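Local coordinates for putative phthiocerol dimycocerosate transporter LppX (Mycobacterium tuberculosis, PDB 2BYO), which probably carries phthiocerol dimycocerosates from the cell membrane to the outer membrane, with a hydrophobic cavity large enough for one such lipid, at residues Leu25-Gly37 / Thr170-Val182. Numbering follows the deposited sequence.
Sequences LAEIRQSLDATKG and TVWIAQDGSHHLV. With HXA (docosa-4,7,10,13,16,19-hexaenoic acid), chain I.
E27 sends CG away from its own backbone N (chi1 -176°) and then bends at chi2, which lays its carboxylate against the edge of the H179 ring, OE1 lying 3.3 Å from H179 CD2. The two planes stand 68° apart. Q30 covers one face of the same imidazole: its CB sits 3.8 Å from the H179 ring centroid in a CH-pi contact, a job for the aliphatic root of a polar side chain at the surface.

Deeper in, small residues let the helix come close to the turn. S31 and A34 face it, and S31 CA makes a CA-H...O contact of 3.0 Å with H179 O. Set between its backbone N and carbonyl carbon, S31 OG donates a hydrogen bond to I28 O (2.9 Å), which satisfies the hydroxyl inside the helix and lets it lie beside I173 and L181. T35 OG1 likewise donates to S31 O, and it accepts from a water that in turn takes the N-H of L181.

I28, V171, I173, L32 and L181 form the apolar layer, with I28 CG1 4.1 Å from V171 CG2. I28, L32, V171 and L181 meet the docosahexaenoic acid chain, with the methyl of T35, while I173 packs between helix and strand beside S31.

Helix 22-36 thus packs across the hairpin of strands 167-174 and 181-187 in the U-shaped beta-half-barrel; the axis of segment 25-36 lies at 73° to that of strand 170-174. Polar groups gather around the turn and mostly aliphatic groups meet the lipid, a chemistry that joins helix to sheet through packing, a backbone CA-H...O contact and a bridging water while keeping the cavity wall hydrophobic.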
loop_
_atom_site.group_PDB
_atom_site.type_symbol
_atom_site.label_atom_id
_atom_site.label_comp_id
_atom_site.label_asym_id
_atom_site.label_seq_id
_atom_site.Cartn_x
_atom_site.Cartn_y
_atom_site.Cartn_z
ATOM N N LEU A 25 -17.822 6.650 1.131
ATOM C CA LEU A 25 -16.702 7.459 0.682
ATOM C C LEU A 25 -16.131 8.291 1.828
ATOM O O LEU A 25 -14.918 8.447 1.940
ATOM C CB LEU A 25 -17.116 8.389 -0.471
ATOM C CG LEU A 25 -16.458 8.145 -1.828
ATOM C CD1 LEU A 25 -16.675 9.378 -2.692
ATOM C CD2 LEU A 25 -14.971 7.823 -1.715
ATOM N N ALA A 26 -17.016 8.832 2.659
ATOM C CA ALA A 26 -16.613 9.644 3.791
ATOM C C ALA A 26 -15.762 8.822 4.751
ATOM O O ALA A 26 -14.745 9.304 5.248
ATOM C CB ALA A 26 -17.832 10.202 4.502
ATOM N N GLU A 27 -16.183 7.584 5.009
ATOM C CA GLU A 27 -15.457 6.698 5.904
ATOM C C GLU A 27 -14.086 6.350 5.342
ATOM O O GLU A 27 -13.113 6.297 6.089
ATOM C CB GLU A 27 -16.263 5.428 6.187
ATOM C CG GLU A 27 -15.633 4.460 7.193
ATOM C CD GLU A 27 -15.544 5.026 8.606
ATOM O OE1 GLU A 27 -15.091 4.292 9.509
ATOM O OE2 GLU A 27 -15.923 6.191 8.829
ATOM N N ILE A 28 -13.994 6.121 4.031
ATOM C CA ILE A 28 -12.680 5.877 3.419
ATOM C C ILE A 28 -11.786 7.127 3.520
ATOM O O ILE A 28 -10.590 7.018 3.801
ATOM C CB ILE A 28 -12.787 5.443 1.945
ATOM C CG1 ILE A 28 -13.552 4.120 1.830
ATOM C CG2 ILE A 28 -11.383 5.299 1.331
ATOM C CD1 ILE A 28 -14.012 3.818 0.429
ATOM N N ARG A 29 -12.353 8.306 3.294
ATOM C CA ARG A 29 -11.575 9.541 3.450
ATOM C C ARG A 29 -11.053 9.726 4.874
ATOM O O ARG A 29 -9.940 10.206 5.062
ATOM C CB ARG A 29 -12.366 10.767 3.033
ATOM C CG ARG A 29 -12.320 11.027 1.561
ATOM C CD ARG A 29 -13.177 12.225 1.212
ATOM N NE ARG A 29 -12.880 12.746 -0.124
ATOM C CZ ARG A 29 -13.711 12.720 -1.172
ATOM N NH1 ARG A 29 -13.307 13.240 -2.331
ATOM N NH2 ARG A 29 -14.939 12.200 -1.086
ATOM N N GLN A 30 -11.843 9.336 5.868
ATOM C CA GLN A 30 -11.363 9.325 7.248
ATOM C C GLN A 30 -10.101 8.458 7.417
ATOM O O GLN A 30 -9.176 8.867 8.122
ATOM C CB GLN A 30 -12.450 8.852 8.208
ATOM C CG GLN A 30 -13.609 9.820 8.385
ATOM C CD GLN A 30 -13.360 10.911 9.432
ATOM O OE1 GLN A 30 -12.372 10.884 10.162
ATOM N NE2 GLN A 30 -14.272 11.868 9.508
ATOM N N SER A 31 -10.053 7.274 6.791
ATOM C CA SER A 31 -8.862 6.413 6.923
ATOM C C SER A 31 -7.679 6.956 6.150
ATOM O O SER A 31 -6.546 6.816 6.597
ATOM C CB SER A 31 -9.113 4.947 6.522
ATOM O OG SER A 31 -9.273 4.805 5.123
ATOM N N LEU A 32 -7.935 7.569 4.997
ATOM C CA LEU A 32 -6.862 8.158 4.194
ATOM C C LEU A 32 -6.269 9.374 4.895
ATOM O O LEU A 32 -5.057 9.562 4.884
ATOM C CB LEU A 32 -7.362 8.528 2.794
ATOM C CG LEU A 32 -7.789 7.365 1.884
ATOM C CD1 LEU A 32 -8.156 7.879 0.509
ATOM C CD2 LEU A 32 -6.695 6.310 1.767
ATOM N N ASP A 33 -7.115 10.187 5.521
ATOM C CA ASP A 33 -6.637 11.307 6.332
ATOM C C ASP A 33 -5.836 10.835 7.548
ATOM O O ASP A 33 -4.804 11.413 7.868
ATOM C CB ASP A 33 -7.795 12.192 6.778
ATOM C CG ASP A 33 -8.391 12.991 5.635
ATOM O OD1 ASP A 33 -7.720 13.159 4.588
ATOM O OD2 ASP A 33 -9.527 13.460 5.787
ATOM N N ALA A 34 -6.290 9.774 8.206
ATOM C CA ALA A 34 -5.521 9.204 9.309
ATOM C C ALA A 34 -4.162 8.732 8.796
ATOM O O ALA A 34 -3.140 8.996 9.414
ATOM C CB ALA A 34 -6.281 8.075 9.972
ATOM N N THR A 35 -4.152 8.082 7.636
ATOM C CA THR A 35 -2.914 7.621 7.022
ATOM C C THR A 35 -1.964 8.779 6.703
ATOM O O THR A 35 -0.757 8.698 6.973
ATOM C CB THR A 35 -3.205 6.790 5.748
ATOM O OG1 THR A 35 -4.039 5.680 6.097
ATOM C CG2 THR A 35 -1.935 6.268 5.129
ATOM N N LYS A 36 -2.509 9.847 6.127
ATOM C CA LYS A 36 -1.727 11.037 5.816
ATOM C C LYS A 36 -1.073 11.698 7.049
ATOM O O LYS A 36 0.002 12.292 6.941
ATOM C CB LYS A 36 -2.599 12.075 5.109
ATOM C CG LYS A 36 -2.773 11.841 3.636
ATOM C CD LYS A 36 -3.360 13.105 2.961
ATOM C CE LYS A 36 -3.545 12.920 1.448
ATOM N NZ LYS A 36 -4.023 14.182 0.766
ATOM N N GLY A 37 -1.735 11.604 8.200
ATOM C CA GLY A 37 -1.255 12.223 9.436
ATOM C C GLY A 37 -0.221 11.439 10.233
ATOM O O GLY A 37 0.272 11.923 11.249
ATOM N N THR A 170 -10.454 -3.551 -1.979
ATOM C CA THR A 170 -11.055 -3.643 -0.656
ATOM C C THR A 170 -10.223 -2.850 0.343
ATOM O O THR A 170 -8.997 -2.808 0.229
ATOM C CB THR A 170 -11.122 -5.098 -0.167
ATOM O OG1 THR A 170 -11.716 -5.923 -1.180
ATOM C CG2 THR A 170 -11.963 -5.198 1.150
ATOM N N VAL A 171 -10.889 -2.196 1.292
ATOM C CA VAL A 171 -10.200 -1.558 2.412
ATOM C C VAL A 171 -10.832 -2.028 3.713
ATOM O O VAL A 171 -12.035 -2.308 3.757
ATOM C CB VAL A 171 -10.241 -0.001 2.355
ATOM C CG1 VAL A 171 -9.532 0.513 1.099
ATOM C CG2 VAL A 171 -11.668 0.537 2.434
ATOM N N TRP A 172 -10.010 -2.105 4.756
ATOM C CA TRP A 172 -10.453 -2.468 6.092
ATOM C C TRP A 172 -10.066 -1.350 7.040
ATOM O O TRP A 172 -8.872 -1.061 7.221
ATOM C CB TRP A 172 -9.783 -3.760 6.527
ATOM C CG TRP A 172 -10.276 -5.011 5.845
ATOM C CD1 TRP A 172 -11.225 -5.868 6.315
ATOM C CD2 TRP A 172 -9.814 -5.568 4.602
ATOM N NE1 TRP A 172 -11.399 -6.913 5.442
ATOM C CE2 TRP A 172 -10.550 -6.755 4.380
ATOM C CE3 TRP A 172 -8.866 -5.174 3.646
ATOM C CZ2 TRP A 172 -10.355 -7.560 3.250
ATOM C CZ3 TRP A 172 -8.676 -5.972 2.525
ATOM C CH2 TRP A 172 -9.424 -7.148 2.334
ATOM N N ILE A 173 -11.075 -0.726 7.644
ATOM C CA ILE A 173 -10.902 0.508 8.392
ATOM C C ILE A 173 -11.246 0.265 9.843
ATOM O O ILE A 173 -12.358 -0.154 10.155
ATOM C CB ILE A 173 -11.795 1.647 7.829
ATOM C CG1 ILE A 173 -11.413 1.941 6.372
ATOM C CG2 ILE A 173 -11.659 2.921 8.672
ATOM C CD1 ILE A 173 -12.461 2.714 5.624
ATOM N N ALA A 174 -10.289 0.552 10.727
ATOM C CA ALA A 174 -10.447 0.297 12.157
ATOM C C ALA A 174 -11.714 0.956 12.683
ATOM O O ALA A 174 -12.075 2.066 12.255
ATOM C CB ALA A 174 -9.237 0.808 12.923
ATOM N N GLN A 175 -12.383 0.270 13.608
ATOM C CA GLN A 175 -13.581 0.803 14.267
ATOM C C GLN A 175 -13.285 1.331 15.669
ATOM O O GLN A 175 -14.197 1.598 16.429
ATOM C CB GLN A 175 -14.656 -0.277 14.341
ATOM C CG GLN A 175 -15.113 -0.772 12.976
ATOM C CD GLN A 175 -15.945 -2.034 13.062
ATOM O OE1 GLN A 175 -16.005 -2.683 14.110
ATOM N NE2 GLN A 175 -16.588 -2.397 11.951
ATOM N N ASP A 176 -12.010 1.500 16.003
ATOM C CA ASP A 176 -11.610 1.829 17.377
ATOM C C ASP A 176 -11.488 3.327 17.675
ATOM O O ASP A 176 -11.022 3.710 18.755
ATOM C CB ASP A 176 -10.307 1.083 17.746
ATOM C CG ASP A 176 -9.165 1.323 16.759
ATOM O OD1 ASP A 176 -9.201 2.278 15.953
ATOM O OD2 ASP A 176 -8.212 0.523 16.790
ATOM N N GLY A 177 -11.921 4.169 16.739
ATOM C CA GLY A 177 -11.772 5.628 16.867
ATOM C C GLY A 177 -10.616 6.196 16.041
ATOM O O GLY A 177 -10.594 7.383 15.728
ATOM N N SER A 178 -9.668 5.341 15.667
ATOM C CA SER A 178 -8.469 5.774 14.942
ATOM C C SER A 178 -8.685 5.934 13.439
ATOM O O SER A 178 -7.940 6.659 12.783
ATOM C CB SER A 178 -7.358 4.758 15.135
ATOM O OG SER A 178 -7.679 3.536 14.484
ATOM N N HIS A 179 -9.672 5.227 12.899
ATOM C CA HIS A 179 -9.876 5.117 11.441
ATOM C C HIS A 179 -8.647 4.596 10.697
ATOM O O HIS A 179 -8.471 4.884 9.521
ATOM C CB HIS A 179 -10.322 6.459 10.850
ATOM C CG HIS A 179 -11.715 6.857 11.234
ATOM N ND1 HIS A 179 -11.980 7.815 12.183
ATOM C CD2 HIS A 179 -12.917 6.427 10.788
ATOM C CE1 HIS A 179 -13.284 7.956 12.316
ATOM N NE2 HIS A 179 -13.878 7.130 11.476
ATOM N N HIS A 180 -7.802 3.816 11.366
ATOM C CA HIS A 180 -6.574 3.335 10.729
ATOM C C HIS A 180 -6.945 2.515 9.509
ATOM O O HIS A 180 -7.904 1.745 9.548
ATOM C CB HIS A 180 -5.751 2.443 11.658
ATOM C CG HIS A 180 -5.022 3.185 12.730
ATOM N ND1 HIS A 180 -4.867 2.677 14.006
ATOM C CD2 HIS A 180 -4.398 4.383 12.718
ATOM C CE1 HIS A 180 -4.177 3.540 14.732
ATOM N NE2 HIS A 180 -3.875 4.580 13.974
ATOM N N LEU A 181 -6.189 2.689 8.435
ATOM C CA LEU A 181 -6.338 1.835 7.270
ATOM C C LEU A 181 -5.553 0.554 7.552
ATOM O O LEU A 181 -4.369 0.446 7.199
ATOM C CB LEU A 181 -5.829 2.550 6.012
ATOM C CG LEU A 181 -6.041 1.799 4.689
ATOM C CD1 LEU A 181 -7.523 1.492 4.421
ATOM C CD2 LEU A 181 -5.468 2.624 3.530
ATOM N N VAL A 182 -6.199 -0.397 8.222
ATOM C CA VAL A 182 -5.509 -1.611 8.688
ATOM C C VAL A 182 -5.032 -2.432 7.483
ATOM O O VAL A 182 -3.902 -2.935 7.454
ATOM C CB VAL A 182 -6.417 -2.464 9.610
ATOM C CG1 VAL A 182 -5.699 -3.737 10.064
ATOM C CG2 VAL A 182 -6.857 -1.656 10.814
HETATM C C1 HXA I . 0.877 11.134 1.952
HETATM O O1 HXA I . 1.308 12.273 1.647
HETATM O O2 HXA I . 0.035 10.517 1.262
HETATM C C2 HXA I . 1.399 10.493 3.222
HETATM C C3 HXA I . 1.718 9.009 3.018
HETATM C C4 HXA I . 2.876 8.554 3.914
HETATM C C5 HXA I . 2.451 7.572 5.010
HETATM C C6 HXA I . 2.955 6.146 4.757
HETATM C C7 HXA I . 1.818 5.162 4.520
HETATM C C8 HXA I . 2.252 4.029 3.598
HETATM C C9 HXA I . 1.113 3.030 3.386
HETATM C C10 HXA I . 0.490 3.107 1.990
HETATM C C11 HXA I . -0.753 4.001 1.927
HETATM C C12 HXA I . -2.055 3.203 1.829
HETATM C C13 HXA I . -2.430 2.851 0.384
HETATM C C14 HXA I . -3.577 3.705 -0.170
HETATM C C15 HXA I . -4.791 2.856 -0.552
HETATM C C16 HXA I . -5.860 3.716 -1.222
HETATM C C17 HXA I . -7.238 3.065 -1.175
HETATM C C18 HXA I . -8.096 3.535 -2.355
HETATM C C19 HXA I . -9.594 3.410 -2.088
HETATM C C20 HXA I . -10.101 2.002 -2.387
HETATM C C21 HXA I . -11.610 1.893 -2.170
HETATM C C22 HXA I . -12.083 0.471 -1.924
HETATM O O HOH W 1 -14.768 1.974 10.453
HETATM O O HOH W 2 -3.927 4.407 8.661
#